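Local structure of SYE1 (Shewanella oneidensis, 4AWT) at residues Gly58-Pro63 / Ala69-Ile74; Pro33-Asn38 / Thr64-Ala69; Met22-Arg27 / Phe98-His103. The protein probably reduces activated carbon-carbon double bonds with NADH or NADPH as the electron source, using a bound flavin mononucleotide as cofactor. The protein carries 1 engineered substitution. All blocks are in the same frame, centred on the assembly; numbering follows the deposited sequence. Where two conformers were deposited one is given.

How the interactions relate
All three contacts lie at the C-terminal ends of the first three strands of the (beta/alpha)8 barrel. Interactions 1 and 2 are neighbours, their centres about 4 Å apart. Gly73 N of interaction 1 is hydrogen-bonded to Asp35 O of interaction 2 at 2.9 Å, and Lys66 passes along Gln60. Interaction 3, its centre about 10 Å from that of interaction 1, is tied to it by sheet bonds: Thr59 N to Gln100 O is 2.8 Å and Trp102 N to Thr59 O is 3.0 Å. Gly58 of interaction 1 joins Pro24, Thr26 and Gln100 of interaction 3 in binding FMN. In interaction 2, Tyr68 meets Trp102 and the octyl glucoside, whose sugar lies over the flavin ring.

Interaction 1 of 3, residues Gly58-Pro63 / Ala69-Ile74; sequences GTQISP and AWTPGI
Thr59 and Gln60 close the second strand of the (beta/alpha)8 barrel, and residues 71-74 of the loop that follows it fold back onto them. Thr71 is gripped twice by the amide of Gln60: its OG1 donates to OE1 at 2.7 Å, while NE2 donates to Thr71 O at 2.9 Å. That carbonyl lies near the plane of the amide, although NE2 stands above the carbonyl's own plane. The Gln60 chain bends at chi2 (-92°) and brings the amide back over the loop. A leucine in place of Gln60 has no amide, and Thr71 would probably be left without these two partners and its stretch of loop less firmly held. Pro72 offers its O to Thr59 OG1 at 2.7 Å, approached from above the carbonyl plane, and more weakly to Gln60 N. The OG1 lies anti to the backbone N (chi1 -176°), which swings it toward the loop; Trp83 NE1 also bonds to it. Gly73 CA lies 3.9 Å from Gln60 CG. At Ile74 the N donates to Gln60 O at 3.1 Å, and the side chain crosses that of Thr59 at about a right angle, CG2 meeting CG2 at 3.9 Å.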
loop_
_atom_site.group_PDB
_atom_site.type_symbol
_atom_site.label_atom_id
_atom_site.label_comp_id
_atom_site.label_asym_id
_atom_site.label_seq_id
_atom_site.Cartn_x
_atom_site.Cartn_y
_atom_site.Cartn_z
ATOM N N GLY A 58 4.037 -0.391 -3.565
ATOM C CA GLY A 58 3.129 -1.226 -4.351
ATOM C C GLY A 58 3.897 -1.979 -5.414
ATOM O O GLY A 58 4.750 -1.452 -6.124
ATOM N N THR A 59 3.531 -3.260 -5.558
ATOM C CA THR A 59 4.185 -4.121 -6.534
ATOM C C THR A 59 3.082 -4.802 -7.342
ATOM O O THR A 59 2.203 -5.493 -6.827
ATOM C CB THR A 59 5.179 -5.068 -5.841
ATOM O OG1 THR A 59 5.873 -5.840 -6.819
ATOM C CG2 THR A 59 4.630 -6.013 -4.825
ATOM N N GLN A 60 3.078 -4.527 -8.636
ATOM C CA GLN A 60 1.952 -4.935 -9.483
ATOM C C GLN A 60 1.911 -6.440 -9.641
ATOM O O GLN A 60 2.914 -7.138 -9.825
ATOM C CB GLN A 60 1.973 -4.252 -10.844
ATOM C CG GLN A 60 3.207 -4.505 -11.710
ATOM C CD GLN A 60 4.287 -3.487 -11.535
ATOM O OE1 GLN A 60 4.302 -2.730 -10.538
ATOM N NE2 GLN A 60 5.238 -3.443 -12.434
ATOM N N ILE A 61 0.672 -6.966 -9.638
ATOM C CA ILE A 61 0.411 -8.382 -9.694
ATOM C C ILE A 61 0.398 -8.961 -11.105
ATOM O O ILE A 61 0.338 -10.169 -11.262
ATOM C CB ILE A 61 -0.913 -8.724 -8.969
ATOM C CG1 ILE A 61 -2.123 -8.145 -9.702
ATOM C CG2 ILE A 61 -0.855 -8.300 -7.525
ATOM C CD1 ILE A 61 -3.461 -8.517 -9.104
ATOM N N SER A 62 0.448 -8.104 -12.111
ATOM C CA SER A 62 0.364 -8.542 -13.494
ATOM C C SER A 62 0.774 -7.366 -14.366
ATOM O O SER A 62 0.864 -6.213 -13.883
ATOM C CB SER A 62 -1.051 -8.943 -13.871
ATOM O OG SER A 62 -1.856 -7.770 -13.954
ATOM N N PRO A 63 0.978 -7.587 -15.665
ATOM C CA PRO A 63 1.309 -6.470 -16.541
ATOM C C PRO A 63 0.278 -5.369 -16.595
ATOM O O PRO A 63 0.627 -4.208 -16.818
ATOM C CB PRO A 63 1.488 -7.156 -17.913
ATOM C CG PRO A 63 1.929 -8.545 -17.566
ATOM C CD PRO A 63 1.158 -8.892 -16.317
ATOM N N ALA A 69 5.360 4.367 -14.234
ATOM C CA ALA A 69 6.569 3.836 -14.823
ATOM C C ALA A 69 7.491 3.270 -13.739
ATOM O O ALA A 69 7.650 3.812 -12.658
ATOM C CB ALA A 69 7.313 4.921 -15.576
ATOM N N TRP A 70 8.140 2.166 -14.096
ATOM C CA TRP A 70 9.316 1.647 -13.386
ATOM C C TRP A 70 8.981 1.135 -11.984
ATOM O O TRP A 70 9.885 1.037 -11.143
ATOM C CB TRP A 70 10.494 2.634 -13.323
ATOM C CG TRP A 70 10.734 3.370 -14.619
ATOM C CD1 TRP A 70 10.912 2.796 -15.865
ATOM C CD2 TRP A 70 10.798 4.776 -14.784
ATOM N NE1 TRP A 70 11.104 3.785 -16.782
ATOM C CE2 TRP A 70 11.027 5.019 -16.152
ATOM C CE3 TRP A 70 10.674 5.843 -13.907
ATOM C CZ2 TRP A 70 11.135 6.309 -16.632
ATOM C CZ3 TRP A 70 10.780 7.121 -14.377
ATOM C CH2 TRP A 70 11.007 7.349 -15.737
ATOM N N THR A 71 7.732 0.782 -11.706
ATOM C CA THR A 71 7.420 0.137 -10.446
ATOM C C THR A 71 7.729 -1.338 -10.535
ATOM O O THR A 71 7.587 -1.975 -11.607
ATOM C CB THR A 71 5.968 0.400 -10.009
ATOM O OG1 THR A 71 5.037 -0.169 -10.959
ATOM C CG2 THR A 71 5.679 1.876 -9.944
ATOM N N PRO A 72 8.191 -1.960 -9.454
ATOM C CA PRO A 72 8.578 -3.361 -9.499
ATOM C C PRO A 72 7.387 -4.269 -9.518
ATOM O O PRO A 72 6.428 -4.058 -8.777
ATOM C CB PRO A 72 9.338 -3.548 -8.159
ATOM C CG PRO A 72 8.669 -2.525 -7.237
ATOM C CD PRO A 72 8.426 -1.329 -8.139
ATOM N N GLY A 73 7.427 -5.327 -10.330
ATOM C CA GLY A 73 6.399 -6.320 -10.315
ATOM C C GLY A 73 6.685 -7.464 -9.377
ATOM O O GLY A 73 7.765 -7.595 -8.805
ATOM N N ILE A 74 5.680 -8.371 -9.257
ATOM C CA ILE A 74 5.812 -9.556 -8.434
ATOM C C ILE A 74 5.231 -10.770 -9.130
ATOM O O ILE A 74 4.746 -11.698 -8.470
ATOM C CB ILE A 74 5.300 -9.321 -7.004
ATOM C CG1 ILE A 74 5.796 -10.355 -6.001
ATOM C CG2 ILE A 74 3.791 -9.137 -6.967
ATOM C CD1 ILE A 74 5.805 -9.837 -4.575
#

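Interaction 2 of 3, residues Pro33-Asn38 / Thr64-Ala69; sequences PGDVAN and TAKGYA. With BOG (octyl beta-D-glucopyranoside), chain D.
A salt bridge between Asp35 and Lys66 links the two loops that follow the first and second barrel strands, with the Lys66 side chain about 11 Å from the bound FMN. The side chains reach toward each other from opposite directions, and Asp35 OD2 accepts from Lys66 NZ at 2.7 Å through its syn lone pair, on the side of OD1. OD1, at 3.4 Å from NZ, is held instead by Gln32 NE2, so each carboxylate oxygen has its own partner and the group is unlikely to turn freely. All four torsions of Lys66 are near 180°, which stretches the chain to its full length; on the way it passes the side chains of Gln60 and Thr71. Asp35 and Val36 lie opposite Ser31, as in a G1 beta bulge. Two residues past the lysine, the Tyr68 ring carries the sugar of octyl glucoside over one face, toward the rim, with CE2 3.8 Å from BOG O2, and its OH is hydrogen-bonded to Tyr186 OH. One loop thus reaches a neighbouring loop at Lys66 and the bound glucoside at Tyr68, at the C-terminal ends of the strands of a TIM barrel, where the ligand sites of this fold lie.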
loop_
_atom_site.group_PDB
_atom_site.type_symbol
_atom_site.label_atom_id
_atom_site.label_comp_id
_atom_site.label_asym_id
_atom_site.label_seq_id
_atom_site.Cartn_x
_atom_site.Cartn_y
_atom_site.Cartn_z
ATOM N N PRO A 33 15.049 -3.823 -18.696
ATOM C CA PRO A 33 13.639 -4.109 -18.863
ATOM C C PRO A 33 13.253 -5.060 -17.737
ATOM O O PRO A 33 14.098 -5.670 -17.063
ATOM C CB PRO A 33 13.623 -4.811 -20.242
ATOM C CG PRO A 33 14.957 -5.496 -20.307
ATOM C CD PRO A 33 15.927 -4.612 -19.616
ATOM N N GLY A 34 11.985 -5.164 -17.530
ATOM C CA GLY A 34 11.432 -6.233 -16.700
ATOM C C GLY A 34 10.825 -5.789 -15.385
ATOM O O GLY A 34 10.204 -6.648 -14.716
ATOM N N ASP A 35 10.969 -4.525 -14.997
ATOM C CA ASP A 35 10.391 -4.035 -13.757
ATOM C C ASP A 35 10.815 -4.874 -12.564
ATOM O O ASP A 35 10.007 -5.351 -11.757
ATOM C CB ASP A 35 8.870 -3.917 -13.854
ATOM C CG ASP A 35 8.384 -2.836 -14.795
ATOM O OD1 ASP A 35 9.091 -1.829 -14.993
ATOM O OD2 ASP A 35 7.238 -2.998 -15.277
ATOM N N VAL A 36 12.146 -5.003 -12.393
ATOM C CA VAL A 36 12.706 -5.920 -11.426
ATOM C C VAL A 36 13.267 -5.182 -10.220
ATOM O O VAL A 36 14.131 -4.293 -10.366
ATOM C CB VAL A 36 13.815 -6.786 -12.077
ATOM C CG1 VAL A 36 14.188 -7.892 -11.152
ATOM C CG2 VAL A 36 13.357 -7.319 -13.447
ATOM N N ALA A 37 12.835 -5.552 -9.023
ATOM C CA ALA A 37 13.433 -5.024 -7.804
ATOM C C ALA A 37 14.953 -5.363 -7.809
ATOM O O ALA A 37 15.364 -6.365 -8.356
ATOM C CB ALA A 37 12.796 -5.641 -6.580
ATOM N N ASN A 38 15.749 -4.454 -7.231
ATOM C CA ASN A 38 17.169 -4.472 -7.493
ATOM C C ASN A 38 18.042 -4.062 -6.298
ATOM O O ASN A 38 17.580 -3.920 -5.161
ATOM C CB ASN A 38 17.451 -3.574 -8.710
ATOM C CG ASN A 38 17.035 -2.143 -8.413
ATOM O OD1 ASN A 38 16.984 -1.701 -7.266
ATOM N ND2 ASN A 38 16.673 -1.458 -9.456
ATOM N N THR A 64 -1.013 -5.707 -16.461
ATOM C CA THR A 64 -2.075 -4.728 -16.601
ATOM C C THR A 64 -2.545 -4.133 -15.275
ATOM O O THR A 64 -3.455 -3.344 -15.238
ATOM C CB THR A 64 -3.284 -5.295 -17.381
ATOM O OG1 THR A 64 -3.765 -6.455 -16.750
ATOM C CG2 THR A 64 -2.888 -5.638 -18.813
ATOM N N ALA A 65 -1.790 -4.474 -14.208
ATOM C CA ALA A 65 -2.042 -3.984 -12.865
ATOM C C ALA A 65 -1.199 -2.721 -12.519
ATOM O O ALA A 65 -1.388 -2.154 -11.449
ATOM C CB ALA A 65 -1.755 -5.056 -11.881
ATOM N N LYS A 66 -0.286 -2.348 -13.392
ATOM C CA LYS A 66 0.690 -1.274 -13.208
ATOM C C LYS A 66 0.108 0.083 -13.538
ATOM O O LYS A 66 -0.599 0.221 -14.559
ATOM C CB LYS A 66 1.866 -1.569 -14.122
ATOM C CG LYS A 66 3.028 -0.621 -14.078
ATOM C CD LYS A 66 4.118 -1.061 -15.061
ATOM C CE LYS A 66 5.225 -0.081 -15.287
ATOM N NZ LYS A 66 6.184 -0.661 -16.263
ATOM N N GLY A 67 0.421 1.087 -12.707
ATOM C CA GLY A 67 -0.026 2.441 -12.890
ATOM C C GLY A 67 0.997 3.477 -13.251
ATOM O O GLY A 67 0.638 4.533 -13.756
ATOM N N TYR A 68 2.265 3.201 -12.921
ATOM C CA TYR A 68 3.327 4.181 -12.941
ATOM C C TYR A 68 4.554 3.553 -13.529
ATOM O O TYR A 68 4.839 2.380 -13.296
ATOM C CB TYR A 68 3.617 4.720 -11.517
ATOM C CG TYR A 68 2.380 5.279 -10.865
ATOM C CD1 TYR A 68 1.513 4.422 -10.172
ATOM C CD2 TYR A 68 2.053 6.617 -10.931
ATOM C CE1 TYR A 68 0.344 4.882 -9.610
ATOM C CE2 TYR A 68 0.900 7.096 -10.333
ATOM C CZ TYR A 68 0.029 6.218 -9.694
ATOM O OH TYR A 68 -1.127 6.624 -9.108
ATOM N N ALA A 69 5.360 4.367 -14.234
ATOM C CA ALA A 69 6.569 3.836 -14.823
ATOM C C ALA A 69 7.491 3.270 -13.739
ATOM O O ALA A 69 7.650 3.812 -12.658
ATOM C CB ALA A 69 7.313 4.921 -15.576
HETATM C C1 BOG D . 1.599 8.913 -6.608
HETATM O O1 BOG D . 2.290 10.127 -6.716
HETATM C C2 BOG D . 2.517 7.750 -6.401
HETATM O O2 BOG D . 3.350 7.538 -7.520
HETATM C C3 BOG D . 1.757 6.434 -6.170
HETATM O O3 BOG D . 2.637 5.427 -5.753
HETATM C C4 BOG D . 0.776 6.660 -5.011
HETATM O O4 BOG D . 0.023 5.506 -4.839
HETATM C C5 BOG D . -0.113 7.877 -5.238
HETATM O O5 BOG D . 0.756 8.979 -5.408
HETATM C C6 BOG D . -1.045 8.122 -4.080
HETATM O O6 BOG D . -1.860 9.214 -4.469
HETATM C "C1'" BOG D . 1.618 11.127 -7.443
HETATM C "C2'" BOG D . 2.434 12.387 -7.719
HETATM C "C3'" BOG D . 3.159 12.923 -6.522
HETATM C "C4'" BOG D . 3.701 14.347 -6.504
HETATM C "C5'" BOG D . 5.216 14.265 -6.292
HETATM C "C6'" BOG D . 5.961 14.693 -7.558
HETATM C "C7'" BOG D . 7.481 14.576 -7.339
HETATM C "C8'" BOG D . 8.123 15.513 -8.355
#

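Interaction 3 of 3, residues Met22-Arg27 / Phe98-His103; sequences MPPLTR and FAQLWH. Engineered in segment 22-27: Leu25 (natural residue Met). With FMN (flavin mononucleotide), chain B; BOG (octyl beta-D-glucopyranoside), chain D.
Thr26 and Trp102 touch, yet no hydrogen bond joins the two segments directly: the flavin bridges them, bonded by both. In one of the two Pro24 conformers, ring carbon CG lies 3.4 Å from Gln100 NE2, the two side chains crossing at about a right angle. Gln100 is stretched out (chi1 -173°, chi2 -172°), which carries its amide to the pyrimidine end of the isoalloxazine. There OE1 accepts from FMN N3 at 2.9 Å and NE2 donates to FMN O2 at 2.8 Å, the latter nearly straight at 168°; NE2 also bonds to Glu179 OE2, which helps fix the amide's orientation. This is the FMN site at the mouth of a (beta/alpha)8 barrel, in an enzyme of the Old Yellow Enzyme type. From the facing loop, Pro24 O accepts from the ribityl FMN O2' at 2.7 Å, and the engineered Leu25 sets CD2 3.6 Å from FMN C9. Thr26 OG1 donates to FMN O4 at 2.7 Å, a bond that would probably polarise the flavin carbonyl together with that from Gly58 N. The same OG1 meets Trp102 CH2 at 3.5 Å, approaching the indole obliquely, while His181 stacks on the tryptophan.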
loop_
_atom_site.group_PDB
_atom_site.type_symbol
_atom_site.label_atom_id
_atom_site.label_comp_id
_atom_site.label_asym_id
_atom_site.label_seq_id
_atom_site.Cartn_x
_atom_site.Cartn_y
_atom_site.Cartn_z
ATOM N N MET A 22 7.246 1.588 8.250
ATOM C CA MET A 22 7.573 2.225 6.992
ATOM C C MET A 22 6.471 1.816 6.025
ATOM O O MET A 22 6.395 0.638 5.642
ATOM C CB MET A 22 8.940 1.778 6.469
ATOM C CG MET A 22 9.273 2.405 5.134
ATOM S SD MET A 22 10.864 1.805 4.554
ATOM C CE MET A 22 10.892 2.519 2.915
ATOM N N PRO A 23 5.556 2.710 5.690
ATOM C CA PRO A 23 4.417 2.344 4.838
ATOM C C PRO A 23 4.908 2.262 3.400
ATOM O O PRO A 23 6.024 2.653 3.079
ATOM C CB PRO A 23 3.468 3.526 5.059
ATOM C CG PRO A 23 4.403 4.710 5.168
ATOM C CD PRO A 23 5.619 4.174 5.938
ATOM N N PRO A 24 4.024 1.771 2.514
ATOM C CA PRO A 24 4.378 1.648 1.099
ATOM C C PRO A 24 4.727 2.990 0.498
ATOM O O PRO A 24 3.976 3.955 0.608
ATOM C CB PRO A 24 3.102 1.098 0.467
ATOM C CG PRO A 24 2.512 0.292 1.546
ATOM C CD PRO A 24 2.704 1.196 2.766
ATOM N N LEU A 25 5.868 3.043 -0.229
ATOM C CA LEU A 25 6.323 4.267 -0.869
ATOM C C LEU A 25 6.886 3.926 -2.237
ATOM O O LEU A 25 8.058 3.542 -2.371
ATOM C CB LEU A 25 7.385 4.991 -0.020
ATOM C CG LEU A 25 6.920 5.412 1.372
ATOM C CD1 LEU A 25 8.127 5.559 2.293
ATOM C CD2 LEU A 25 6.096 6.706 1.307
ATOM N N THR A 26 6.092 4.079 -3.268
ATOM C CA THR A 26 6.542 3.932 -4.662
ATOM C C THR A 26 7.715 4.845 -4.916
ATOM O O THR A 26 7.614 6.061 -4.738
ATOM C CB THR A 26 5.383 4.309 -5.600
ATOM O OG1 THR A 26 4.358 3.309 -5.558
ATOM C CG2 THR A 26 5.799 4.456 -7.041
ATOM N N ARG A 27 8.805 4.254 -5.400
ATOM C CA ARG A 27 10.014 4.999 -5.757
ATOM C C ARG A 27 10.349 4.875 -7.241
ATOM O O ARG A 27 11.252 5.590 -7.728
ATOM C CB ARG A 27 11.211 4.632 -4.896
ATOM C CG ARG A 27 10.944 4.678 -3.402
ATOM C CD ARG A 27 10.363 6.017 -2.903
ATOM N NE ARG A 27 11.257 7.136 -3.247
ATOM C CZ ARG A 27 12.365 7.440 -2.589
ATOM N NH1 ARG A 27 12.670 6.848 -1.463
ATOM N NH2 ARG A 27 13.154 8.411 -3.066
ATOM N N PHE A 98 6.468 -6.870 4.574
ATOM C CA PHE A 98 5.304 -7.325 3.816
ATOM C C PHE A 98 5.355 -6.726 2.423
ATOM O O PHE A 98 5.796 -5.589 2.254
ATOM C CB PHE A 98 3.995 -6.935 4.491
ATOM C CG PHE A 98 3.510 -7.842 5.609
ATOM C CD1 PHE A 98 4.370 -8.469 6.500
ATOM C CD2 PHE A 98 2.141 -8.049 5.768
ATOM C CE1 PHE A 98 3.877 -9.280 7.512
ATOM C CE2 PHE A 98 1.653 -8.859 6.784
ATOM C CZ PHE A 98 2.512 -9.465 7.658
ATOM N N ALA A 99 4.870 -7.464 1.424
ATOM C CA ALA A 99 4.770 -6.982 0.062
ATOM C C ALA A 99 3.396 -6.371 -0.178
ATOM O O ALA A 99 2.396 -7.050 0.045
ATOM C CB ALA A 99 4.962 -8.105 -0.949
ATOM N N GLN A 100 3.332 -5.141 -0.676
ATOM C CA GLN A 100 2.043 -4.529 -0.992
ATOM C C GLN A 100 1.614 -4.931 -2.402
ATOM O O GLN A 100 2.133 -4.450 -3.391
ATOM C CB GLN A 100 2.047 -3.015 -0.864
ATOM C CG GLN A 100 0.614 -2.523 -1.048
ATOM C CD GLN A 100 0.484 -1.045 -1.137
ATOM O OE1 GLN A 100 1.033 -0.402 -2.052
ATOM N NE2 GLN A 100 -0.296 -0.459 -0.238
ATOM N N LEU A 101 0.626 -5.840 -2.487
ATOM C CA LEU A 101 0.144 -6.323 -3.779
ATOM C C LEU A 101 -0.773 -5.285 -4.402
ATOM O O LEU A 101 -1.765 -4.872 -3.791
ATOM C CB LEU A 101 -0.588 -7.639 -3.599
ATOM C CG LEU A 101 0.174 -8.740 -2.888
ATOM C CD1 LEU A 101 -0.664 -10.019 -2.877
ATOM C CD2 LEU A 101 1.535 -8.996 -3.512
ATOM N N TRP A 102 -0.450 -4.899 -5.638
ATOM C CA TRP A 102 -1.064 -3.733 -6.264
ATOM C C TRP A 102 -1.793 -4.098 -7.563
ATOM O O TRP A 102 -1.218 -4.726 -8.455
ATOM C CB TRP A 102 -0.004 -2.689 -6.599
ATOM C CG TRP A 102 -0.457 -1.272 -6.631
ATOM C CD1 TRP A 102 -1.657 -0.712 -6.312
ATOM C CD2 TRP A 102 0.415 -0.190 -6.962
ATOM N NE1 TRP A 102 -1.577 0.657 -6.418
ATOM C CE2 TRP A 102 -0.317 0.997 -6.790
ATOM C CE3 TRP A 102 1.759 -0.119 -7.351
ATOM C CZ2 TRP A 102 0.273 2.247 -6.995
ATOM C CZ3 TRP A 102 2.315 1.130 -7.533
ATOM C CH2 TRP A 102 1.599 2.257 -7.365
ATOM N N HIS A 103 -3.010 -3.580 -7.693
ATOM C CA HIS A 103 -3.678 -3.440 -8.992
ATOM C C HIS A 103 -4.294 -2.055 -8.989
ATOM O O HIS A 103 -5.136 -1.732 -8.152
ATOM C CB HIS A 103 -4.739 -4.507 -9.254
ATOM C CG HIS A 103 -5.173 -4.570 -10.694
ATOM N ND1 HIS A 103 -5.534 -3.512 -11.403
ATOM C CD2 HIS A 103 -5.200 -5.663 -11.491
ATOM C CE1 HIS A 103 -5.823 -3.916 -12.620
ATOM N NE2 HIS A 103 -5.633 -5.225 -12.714
HETATM N N1 FMN B . 0.752 4.318 -0.565
HETATM C C2 FMN B . 0.527 3.057 -0.916
HETATM O O2 FMN B . -0.376 2.366 -0.375
HETATM N N3 FMN B . 1.297 2.461 -1.904
HETATM C C4 FMN B . 2.319 3.122 -2.566
HETATM O O4 FMN B . 3.036 2.474 -3.373
HETATM C C4A FMN B . 2.467 4.474 -2.264
HETATM N N5 FMN B . 3.404 5.249 -2.945
HETATM C C5A FMN B . 3.817 6.462 -2.330
HETATM C C6 FMN B . 4.916 7.131 -2.809
HETATM C C7 FMN B . 5.381 8.327 -2.212
HETATM C C7M FMN B . 6.667 8.933 -2.717
HETATM C C8 FMN B . 4.674 8.841 -1.167
HETATM C C8M FMN B . 5.119 10.098 -0.448
HETATM C C9 FMN B . 3.535 8.171 -0.675
HETATM C C9A FMN B . 3.100 6.971 -1.242
HETATM N N10 FMN B . 1.998 6.265 -0.715
HETATM C C10 FMN B . 1.727 4.994 -1.184
HETATM C "C1'" FMN B . 1.304 6.792 0.464
HETATM C "C2'" FMN B . 2.083 6.587 1.776
HETATM O "O2'" FMN B . 2.117 5.215 2.131
HETATM C "C3'" FMN B . 1.453 7.316 2.947
HETATM O "O3'" FMN B . 0.182 6.782 3.285
HETATM C "C4'" FMN B . 1.321 8.839 2.768
HETATM O "O4'" FMN B . 2.504 9.410 2.230
HETATM C "C5'" FMN B . 0.874 9.536 4.038
HETATM O "O5'" FMN B . 1.837 9.376 5.093
HETATM P P FMN B . 2.886 10.565 5.402
HETATM O O1P FMN B . 3.806 10.645 4.210
HETATM O O2P FMN B . 2.086 11.835 5.591
HETATM O O3P FMN B . 3.579 10.087 6.654
HETATM C C1 BOG D . 1.599 8.913 -6.608
HETATM O O1 BOG D . 2.290 10.127 -6.716
HETATM C C2 BOG D . 2.517 7.750 -6.401
HETATM O O2 BOG D . 3.350 7.538 -7.520
HETATM C C3 BOG D . 1.757 6.434 -6.170
HETATM O O3 BOG D . 2.637 5.427 -5.753
HETATM C C4 BOG D . 0.776 6.660 -5.011
HETATM O O4 BOG D . 0.023 5.506 -4.839
HETATM C C5 BOG D . -0.113 7.877 -5.238
HETATM O O5 BOG D . 0.756 8.979 -5.408
HETATM C C6 BOG D . -1.045 8.122 -4.080
HETATM O O6 BOG D . -1.860 9.214 -4.469
HETATM C "C1'" BOG D . 1.618 11.127 -7.443
HETATM C "C2'" BOG D . 2.434 12.387 -7.719
HETATM C "C3'" BOG D . 3.159 12.923 -6.522
HETATM C "C4'" BOG D . 3.701 14.347 -6.504
HETATM C "C5'" BOG D . 5.216 14.265 -6.292
HETATM C "C6'" BOG D . 5.961 14.693 -7.558
HETATM C "C7'" BOG D . 7.481 14.576 -7.339
HETATM C "C8'" BOG D . 8.123 15.513 -8.355
#